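Local coordinates for protein tryptophan--tRNA ligase (Campylobacter jejuni, PDB 3M5W) that probably joins tryptophan to its cognate tRNA at the expense of ATP, as a homodimeric class I aminoacyl-tRNA synthetase, at residues Thr140-Val145 and Glu175-Glu180; Asn165-Ile170 and Gln314-Lys319. One frame throughout, in Å; residues are numbered along the deposited sequence.

Interaction 1: Thr140-Val145 and Glu175-Glu180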
ATOM      1  N   THR B 140      -6.451  15.752   9.211  1.00 39.43           N
ATOM      2  CA  THR B 140      -7.812  16.166   8.892  1.00 35.89           C
ATOM      3  C   THR B 140      -8.689  16.282  10.139  1.00 35.07           C
ATOM      4  O   THR B 140      -8.850  15.302  10.870  1.00 33.45           O
ATOM      5  CB  THR B 140      -8.424  15.152   7.956  1.00 33.11           C
ATOM      6  OG1 THR B 140      -7.559  14.965   6.837  1.00 36.08           O
ATOM      7  CG2 THR B 140      -9.740  15.575   7.508  1.00 31.56           C
ATOM      8  N   ARG B 141      -9.229  17.488  10.381  1.00 37.18           N
ATOM      9  CA  ARG B 141     -10.362  17.710  11.304  1.00 36.48           C
ATOM     10  C   ARG B 141     -11.778  17.319  10.774  1.00 43.24           C
ATOM     11  O   ARG B 141     -12.569  16.698  11.478  1.00 49.09           O
ATOM     12  CB  ARG B 141     -10.400  19.167  11.765  1.00 41.64           C
ATOM     13  CG  ARG B 141      -9.377  19.497  12.817  1.00 56.29           C
ATOM     14  CD  ARG B 141      -9.589  18.665  14.089  1.00 62.88           C
ATOM     15  NE  ARG B 141     -10.333  19.401  15.101  1.00 70.28           N
ATOM     16  CZ  ARG B 141     -11.474  18.974  15.621  1.00 80.05           C
ATOM     17  NH1 ARG B 141     -11.979  17.800  15.223  1.00 86.50           N
ATOM     18  NH2 ARG B 141     -12.104  19.708  16.534  1.00 75.82           N
ATOM     19  N   ILE B 142     -12.095  17.727   9.556  1.00 36.94           N
ATOM     20  CA  ILE B 142     -13.423  17.538   8.984  1.00 39.24           C
ATOM     21  C   ILE B 142     -13.357  16.850   7.628  1.00 40.87           C
ATOM     22  O   ILE B 142     -12.561  17.217   6.760  1.00 43.20           O
ATOM     23  CB  ILE B 142     -14.190  18.863   8.816  1.00 41.07           C
ATOM     24  CG1 ILE B 142     -14.652  19.382  10.170  1.00 45.37           C
ATOM     25  CG2 ILE B 142     -15.452  18.660   7.992  1.00 38.03           C
ATOM     26  CD1 ILE B 142     -13.688  20.347  10.802  1.00 50.04           C
ATOM     27  N   VAL B 143     -14.185  15.834   7.448  1.00 38.03           N
ATOM     28  CA  VAL B 143     -14.239  15.201   6.161  1.00 42.04           C
ATOM     29  C   VAL B 143     -15.641  15.417   5.656  1.00 48.47           C
ATOM     30  O   VAL B 143     -16.587  14.859   6.203  1.00 51.84           O
ATOM     31  CB  VAL B 143     -13.922  13.722   6.258  1.00 42.47           C
ATOM     32  CG1 VAL B 143     -13.919  13.129   4.875  1.00 43.06           C
ATOM     33  CG2 VAL B 143     -12.563  13.503   6.970  1.00 40.80           C
ATOM     34  N   PRO B 144     -15.797  16.289   4.652  1.00 42.57           N
ATOM     35  CA  PRO B 144     -17.164  16.521   4.162  1.00 41.42           C
ATOM     36  C   PRO B 144     -17.664  15.269   3.450  1.00 52.96           C
ATOM     37  O   PRO B 144     -17.020  14.735   2.540  1.00 59.36           O
ATOM     38  CB  PRO B 144     -17.017  17.685   3.168  1.00 35.39           C
ATOM     39  CG  PRO B 144     -15.610  18.232   3.401  1.00 42.62           C
ATOM     40  CD  PRO B 144     -14.790  17.086   3.942  1.00 43.43           C
ATOM     41  N   VAL B 145     -18.825  14.802   3.873  1.00 51.93           N
ATOM     42  CA  VAL B 145     -19.269  13.500   3.468  1.00 56.46           C
ATOM     43  C   VAL B 145     -20.761  13.465   3.091  1.00 68.47           C
ATOM     44  O   VAL B 145     -21.551  14.336   3.480  1.00 70.71           O
ATOM     45  CB  VAL B 145     -18.973  12.522   4.585  1.00 60.43           C
ATOM     46  CG1 VAL B 145     -20.191  11.718   4.892  1.00 68.19           C
ATOM     47  CG2 VAL B 145     -17.749  11.652   4.232  1.00 61.86           C
ATOM     48  N   GLU B 175     -13.844  13.816  11.753  1.00 44.77           N
ATOM     49  CA  GLU B 175     -15.276  13.863  11.985  1.00 47.06           C
ATOM     50  C   GLU B 175     -15.970  14.071  10.660  1.00 53.34           C
ATOM     51  O   GLU B 175     -15.563  14.921   9.880  1.00 50.92           O
ATOM     52  CB  GLU B 175     -15.598  15.010  12.926  1.00 51.77           C
ATOM     53  CG  GLU B 175     -16.648  14.666  13.971  1.00 74.84           C
ATOM     54  CD  GLU B 175     -16.386  15.355  15.308  1.00 91.01           C
ATOM     55  OE1 GLU B 175     -15.221  15.785  15.530  1.00 96.13           O
ATOM     56  OE2 GLU B 175     -17.338  15.457  16.127  1.00 92.93           O
ATOM     57  N   ALA B 176     -16.984  13.267  10.377  1.00 59.14           N
ATOM     58  CA  ALA B 176     -17.770  13.494   9.180  1.00 56.49           C
ATOM     59  C   ALA B 176     -18.557  14.778   9.395  1.00 56.90           C
ATOM     60  O   ALA B 176     -18.954  15.099  10.510  1.00 51.78           O
ATOM     61  CB  ALA B 176     -18.693  12.342   8.909  1.00 51.60           C
ATOM     62  N   ARG B 177     -18.718  15.559   8.339  1.00 55.88           N
ATOM     63  CA  ARG B 177     -19.678  16.644   8.369  1.00 56.68           C
ATOM     64  C   ARG B 177     -20.512  16.370   7.167  1.00 56.70           C
ATOM     65  O   ARG B 177     -20.025  16.526   6.043  1.00 52.13           O
ATOM     66  CB  ARG B 177     -19.007  18.003   8.218  1.00 58.96           C
ATOM     67  CG  ARG B 177     -19.978  19.132   7.912  1.00 57.12           C
ATOM     68  CD  ARG B 177     -19.749  19.652   6.523  1.00 58.95           C
ATOM     69  NE  ARG B 177     -18.569  20.502   6.509  1.00 63.49           N
ATOM     70  CZ  ARG B 177     -18.059  21.100   5.434  1.00 58.58           C
ATOM     71  NH1 ARG B 177     -16.978  21.866   5.568  1.00 48.91           N
ATOM     72  NH2 ARG B 177     -18.623  20.950   4.233  1.00 58.61           N
ATOM     73  N   VAL B 178     -21.739  15.901   7.395  1.00 67.21           N
ATOM     74  CA  VAL B 178     -22.660  15.683   6.278  1.00 76.26           C
ATOM     75  C   VAL B 178     -23.123  17.050   5.819  1.00 69.86           C
ATOM     76  O   VAL B 178     -23.466  17.923   6.642  1.00 56.36           O
ATOM     77  CB  VAL B 178     -23.890  14.789   6.614  1.00 77.28           C
ATOM     78  CG1 VAL B 178     -24.409  14.126   5.327  1.00 72.27           C
ATOM     79  CG2 VAL B 178     -23.539  13.735   7.654  1.00 76.91           C
ATOM     80  N   ASN B 179     -23.107  17.244   4.510  1.00 74.91           N
ATOM     81  CA  ASN B 179     -23.397  18.569   3.986  1.00 88.29           C
ATOM     82  C   ASN B 179     -24.897  18.891   3.961  1.00 97.19           C
ATOM     83  O   ASN B 179     -25.731  18.025   3.679  1.00 98.33           O
ATOM     84  CB  ASN B 179     -22.731  18.755   2.620  1.00 87.06           C
ATOM     85  CG  ASN B 179     -21.229  18.433   2.652  1.00 81.53           C
ATOM     86  OD1 ASN B 179     -20.392  19.321   2.835  1.00 74.00           O
ATOM     87  ND2 ASN B 179     -20.894  17.159   2.479  1.00 82.11           N
ATOM     88  N   GLU B 180     -25.221  20.134   4.299  1.00103.06           N
ATOM     89  CA  GLU B 180     -26.597  20.608   4.322  1.00109.71           C
ATOM     90  C   GLU B 180     -27.588  19.685   3.606  1.00105.86           C
ATOM     91  O   GLU B 180     -28.692  20.095   3.235  1.00104.55           O
ATOM     92  CB  GLU B 180     -26.649  21.990   3.700  1.00118.75           C
ATOM     93  CG  GLU B 180     -25.423  22.822   3.990  1.00125.58           C
ATOM     94  CD  GLU B 180     -25.551  24.229   3.435  1.00134.20           C
ATOM     95  OE1 GLU B 180     -26.620  24.551   2.863  1.00137.88           O
ATOM     96  OE2 GLU B 180     -24.586  25.013   3.571  1.00136.22           O
TER
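Arg177 lays its side chain across Ile142 and Pro144 on one face of two parallel strands, 142-145 and 175-178. Arg177 CB meets Ile142 CG2 at 3.6 Å. Its CG stands opposite the backbone N (chi1 166°), and bends at chi2 and chi3 then bring the guanidinium over Pro144: Arg177 NH2 passes 3.8 Å from Pro144 CB, with Pro144 on one face of the guanidinium, offset toward its rim. Asn179 takes the edge of that group. Its OD1 accepts from Arg177 NH2 at 2.8 Å, almost in the guanidinium plane, while its ND2 gives a weak bond to Val145 O; the amide thus links the arginine's end, if weakly, to the backbone of the partner strand. Just before strand 142-145, Arg141 extends alongside Glu175, the guanidinium and carboxylate planes 34° apart, and Glu175 OE1 sits at the edge of the Arg141 guanidinium as a long salt bridge, NH1 to OE1 3.8 Å. Beneath these groups the main chains pair regularly: Val143 N to Glu175 O (2.9 Å, 168° at the hydrogen), Arg177 N to Val143 O, and Val145 N to Arg177 O. The other face carries Val143, Val145, Ala176 and Val178; Val145 CG1 approaches Ala176 CB at 4.3 Å. Val153 of helix 150-167 packs on the Val143, Val145 and Ala176 part of that face, completing a beta-alpha-beta crossover, strand 142-145, helix 150-167, strand 175-178, in the Rossmann-type nucleotide-binding fold of class I synthetases, with the predicted ATP-binding residue Gly146 directly after Val145.

Interaction 2: Asn165-Ile170 and Gln314-Lys319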
ATOM      1  N   ASN B 165      -3.868   4.667  20.948  1.00 39.98           N
ATOM      2  CA  ASN B 165      -3.899   3.847  22.155  1.00 46.42           C
ATOM      3  C   ASN B 165      -2.547   3.249  22.353  1.00 44.34           C
ATOM      4  O   ASN B 165      -2.108   3.079  23.478  1.00 50.32           O
ATOM      5  CB  ASN B 165      -4.873   2.677  22.029  1.00 58.23           C
ATOM      6  CG  ASN B 165      -6.300   3.082  22.221  1.00 70.41           C
ATOM      7  OD1 ASN B 165      -6.582   4.159  22.747  1.00 74.28           O
ATOM      8  ND2 ASN B 165      -7.227   2.229  21.773  1.00 74.09           N
ATOM      9  N   GLU B 166      -1.904   2.903  21.244  1.00 35.72           N
ATOM     10  CA  GLU B 166      -0.678   2.141  21.284  1.00 33.02           C
ATOM     11  C   GLU B 166       0.536   3.055  21.317  1.00 41.33           C
ATOM     12  O   GLU B 166       1.529   2.729  21.944  1.00 39.90           O
ATOM     13  CB  GLU B 166      -0.637   1.208  20.077  1.00 36.83           C
ATOM     14  CG  GLU B 166       0.679   0.510  19.841  1.00 43.60           C
ATOM     15  CD  GLU B 166       0.942  -0.570  20.881  1.00 63.43           C
ATOM     16  OE1 GLU B 166       0.013  -0.818  21.687  1.00 66.96           O
ATOM     17  OE2 GLU B 166       2.058  -1.163  20.878  1.00 65.88           O
ATOM     18  N   TRP B 167       0.451   4.222  20.678  1.00 43.48           N
ATOM     19  CA  TRP B 167       1.648   5.037  20.467  1.00 41.17           C
ATOM     20  C   TRP B 167       1.574   6.458  21.011  1.00 46.25           C
ATOM     21  O   TRP B 167       2.551   7.240  20.906  1.00 41.31           O
ATOM     22  CB  TRP B 167       1.904   5.152  18.978  1.00 33.84           C
ATOM     23  CG  TRP B 167       2.587   4.011  18.335  1.00 32.32           C
ATOM     24  CD1 TRP B 167       3.226   2.935  18.947  1.00 35.59           C
ATOM     25  CD2 TRP B 167       2.737   3.820  16.932  1.00 36.08           C
ATOM     26  NE1 TRP B 167       3.752   2.100  17.993  1.00 38.08           N
ATOM     27  CE2 TRP B 167       3.460   2.612  16.747  1.00 36.94           C
ATOM     28  CE3 TRP B 167       2.313   4.552  15.798  1.00 38.69           C
ATOM     29  CZ2 TRP B 167       3.783   2.125  15.477  1.00 34.70           C
ATOM     30  CZ3 TRP B 167       2.630   4.068  14.532  1.00 38.43           C
ATOM     31  CH2 TRP B 167       3.366   2.860  14.384  1.00 43.80           C
ATOM     32  N   GLY B 168       0.408   6.809  21.550  1.00 44.34           N
ATOM     33  CA  GLY B 168       0.199   8.142  22.075  1.00 49.37           C
ATOM     34  C   GLY B 168      -0.533   8.994  21.066  1.00 57.03           C
ATOM     35  O   GLY B 168      -1.183   8.462  20.172  1.00 63.75           O
ATOM     36  N   GLU B 169      -0.422  10.312  21.197  1.00 60.28           N
ATOM     37  CA  GLU B 169      -1.175  11.252  20.354  1.00 61.57           C
ATOM     38  C   GLU B 169      -0.519  11.407  18.994  1.00 48.24           C
ATOM     39  O   GLU B 169       0.241  12.319  18.754  1.00 48.14           O
ATOM     40  CB  GLU B 169      -1.306  12.623  21.033  1.00 71.16           C
ATOM     41  CG  GLU B 169      -1.867  12.595  22.463  1.00 78.83           C
ATOM     42  CD  GLU B 169      -1.494  13.855  23.257  1.00 90.27           C
ATOM     43  OE1 GLU B 169      -0.981  13.739  24.401  1.00 91.08           O
ATOM     44  OE2 GLU B 169      -1.704  14.970  22.726  1.00 93.57           O
ATOM     45  N   ILE B 170      -0.809  10.479  18.109  1.00 45.85           N
ATOM     46  CA  ILE B 170      -0.224  10.466  16.790  1.00 41.75           C
ATOM     47  C   ILE B 170      -1.249  11.114  15.864  1.00 38.95           C
ATOM     48  O   ILE B 170      -0.886  11.889  14.965  1.00 38.41           O
ATOM     49  CB  ILE B 170       0.093   9.022  16.331  1.00 44.67           C
ATOM     50  CG1 ILE B 170       1.155   8.385  17.212  1.00 52.75           C
ATOM     51  CG2 ILE B 170       0.591   9.006  14.888  1.00 48.70           C
ATOM     52  CD1 ILE B 170       2.547   8.978  16.988  1.00 54.46           C
ATOM     53  N   GLN B 314       7.440  11.576   9.717  1.00 45.80           N
ATOM     54  CA  GLN B 314       8.561  11.639  10.675  1.00 43.07           C
ATOM     55  C   GLN B 314       8.143  11.140  12.051  1.00 44.26           C
ATOM     56  O   GLN B 314       8.828  10.319  12.672  1.00 50.03           O
ATOM     57  CB  GLN B 314       9.104  13.059  10.821  1.00 40.85           C
ATOM     58  CG  GLN B 314      10.282  13.410   9.932  1.00 39.91           C
ATOM     59  CD  GLN B 314      10.715  14.896  10.096  1.00 87.24           C
ATOM     60  OE1 GLN B 314      10.048  15.684  10.775  1.00 84.61           O
ATOM     61  NE2 GLN B 314      11.830  15.269   9.467  1.00 87.91           N
ATOM     62  N   LYS B 315       7.016  11.621  12.540  1.00 44.06           N
ATOM     63  CA  LYS B 315       6.492  11.113  13.786  1.00 44.33           C
ATOM     64  C   LYS B 315       6.362   9.606  13.681  1.00 42.44           C
ATOM     65  O   LYS B 315       6.944   8.876  14.457  1.00 49.21           O
ATOM     66  CB  LYS B 315       5.133  11.726  14.086  1.00 45.03           C
ATOM     67  CG  LYS B 315       5.160  12.748  15.177  1.00 61.82           C
ATOM     68  CD  LYS B 315       5.956  13.958  14.769  1.00 73.40           C
ATOM     69  CE  LYS B 315       6.020  14.973  15.891  1.00 84.67           C
ATOM     70  NZ  LYS B 315       6.130  14.330  17.231  1.00 89.08           N
ATOM     71  N   ILE B 316       5.587   9.149  12.711  1.00 39.63           N
ATOM     72  CA  ILE B 316       5.383   7.699  12.510  1.00 42.95           C
ATOM     73  C   ILE B 316       6.644   6.782  12.465  1.00 41.63           C
ATOM     74  O   ILE B 316       6.679   5.726  13.088  1.00 44.06           O
ATOM     75  CB  ILE B 316       4.630   7.472  11.194  1.00 41.54           C
ATOM     76  CG1 ILE B 316       3.309   8.261  11.181  1.00 43.24           C
ATOM     77  CG2 ILE B 316       4.454   5.980  10.936  1.00 37.01           C
ATOM     78  CD1 ILE B 316       2.211   7.662  12.027  1.00 45.13           C
ATOM     79  N   TYR B 317       7.622   7.183  11.654  1.00 37.67           N
ATOM     80  CA  TYR B 317       8.945   6.606  11.594  1.00 35.04           C
ATOM     81  C   TYR B 317       9.626   6.449  12.940  1.00 42.56           C
ATOM     82  O   TYR B 317      10.267   5.440  13.183  1.00 44.18           O
ATOM     83  CB  TYR B 317       9.840   7.487  10.740  1.00 34.31           C
ATOM     84  CG  TYR B 317       9.636   7.258   9.262  1.00 36.47           C
ATOM     85  CD1 TYR B 317       8.521   6.585   8.787  1.00 40.47           C
ATOM     86  CD2 TYR B 317      10.547   7.738   8.342  1.00 42.46           C
ATOM     87  CE1 TYR B 317       8.327   6.379   7.405  1.00 39.35           C
ATOM     88  CE2 TYR B 317      10.371   7.547   6.985  1.00 40.90           C
ATOM     89  CZ  TYR B 317       9.259   6.879   6.514  1.00 39.18           C
ATOM     90  OH  TYR B 317       9.114   6.722   5.137  1.00 43.25           O
ATOM     91  N   GLU B 318       9.543   7.459  13.794  1.00 42.67           N
ATOM     92  CA  GLU B 318      10.016   7.295  15.162  1.00 44.07           C
ATOM     93  C   GLU B 318       9.391   6.071  15.818  1.00 45.06           C
ATOM     94  O   GLU B 318      10.111   5.289  16.435  1.00 49.13           O
ATOM     95  CB  GLU B 318       9.705   8.511  16.030  1.00 51.75           C
ATOM     96  CG  GLU B 318      10.708   9.619  15.904  1.00 65.25           C
ATOM     97  CD  GLU B 318      10.307  10.858  16.705  1.00 77.33           C
ATOM     98  OE1 GLU B 318       9.280  10.802  17.431  1.00 79.95           O
ATOM     99  OE2 GLU B 318      11.016  11.890  16.597  1.00 80.56           O
ATOM    100  N   LYS B 319       8.072   5.897  15.653  1.00 40.67           N
ATOM    101  CA  LYS B 319       7.303   4.932  16.442  1.00 34.61           C
ATOM    102  C   LYS B 319       7.346   3.537  15.845  1.00 34.15           C
ATOM    103  O   LYS B 319       7.100   2.555  16.522  1.00 36.26           O
ATOM    104  CB  LYS B 319       5.859   5.420  16.666  1.00 31.06           C
ATOM    105  CG  LYS B 319       5.776   6.706  17.541  1.00 40.84           C
ATOM    106  CD  LYS B 319       5.546   6.288  18.993  1.00 51.48           C
ATOM    107  CE  LYS B 319       5.261   7.428  19.923  1.00 65.13           C
ATOM    108  NZ  LYS B 319       6.464   7.857  20.711  1.00 74.18           N
TER
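The end of helix 150-167 and the loop after it pack here against the last turns of the C-terminal helix 291-320. Lys319 lies over the indole of Trp167: its CB stands 3.6 Å from the centroid of the six-membered ring and 16° off the ring normal, a CH-pi contact made by the aliphatic part of the lysine. The lysine runs antiparallel to the tryptophan side chain, with Lys319 CD 3.8 Å from Trp167 CG. Trp167 CB already points at helix 291-320, and with CG away from the carbonyl carbon (chi1 -81°) the indole lies against Lys319 CB. Beyond Gly168, where a positive phi ends the helix, Ile170 offers two branches: CG2 meets Ile316 CD1 at 3.6 Å, and CD1 touches Lys319 CG at 4.0 Å. Phe98 adds an edge-to-face ring contact to Trp167, and Phe171 touches Ile316. The indole N-H reaches beyond the chain, as Trp167 NE1 is hydrogen-bonded to Gln51 O of the second subunit. Between the two segments the grip is therefore dispersive, while the polar edge of the same indole serves the dimer interface.

Overall arrangement
Interaction 1 packs on the N-terminal half of helix 150-167, through Ile150 and Val153, and interaction 2 involves its C-terminal end; their centres are 25 Å apart and their nearest atoms about 9 Å apart without touching. Along the chain their segments alternate: 140-145, then 165-170 at the end of the helix, 175-180 on the returning strand, and finally 314-319, far on in the sequence. The helix links the two strands of interaction 1, and its last turn, with the loop after it, forms one side of interaction 2. One contact thus pairs strands within the nucleotide-binding fold, close to the predicted ATP site; the other brings the C-terminal helix back onto that fold, beside the second subunit.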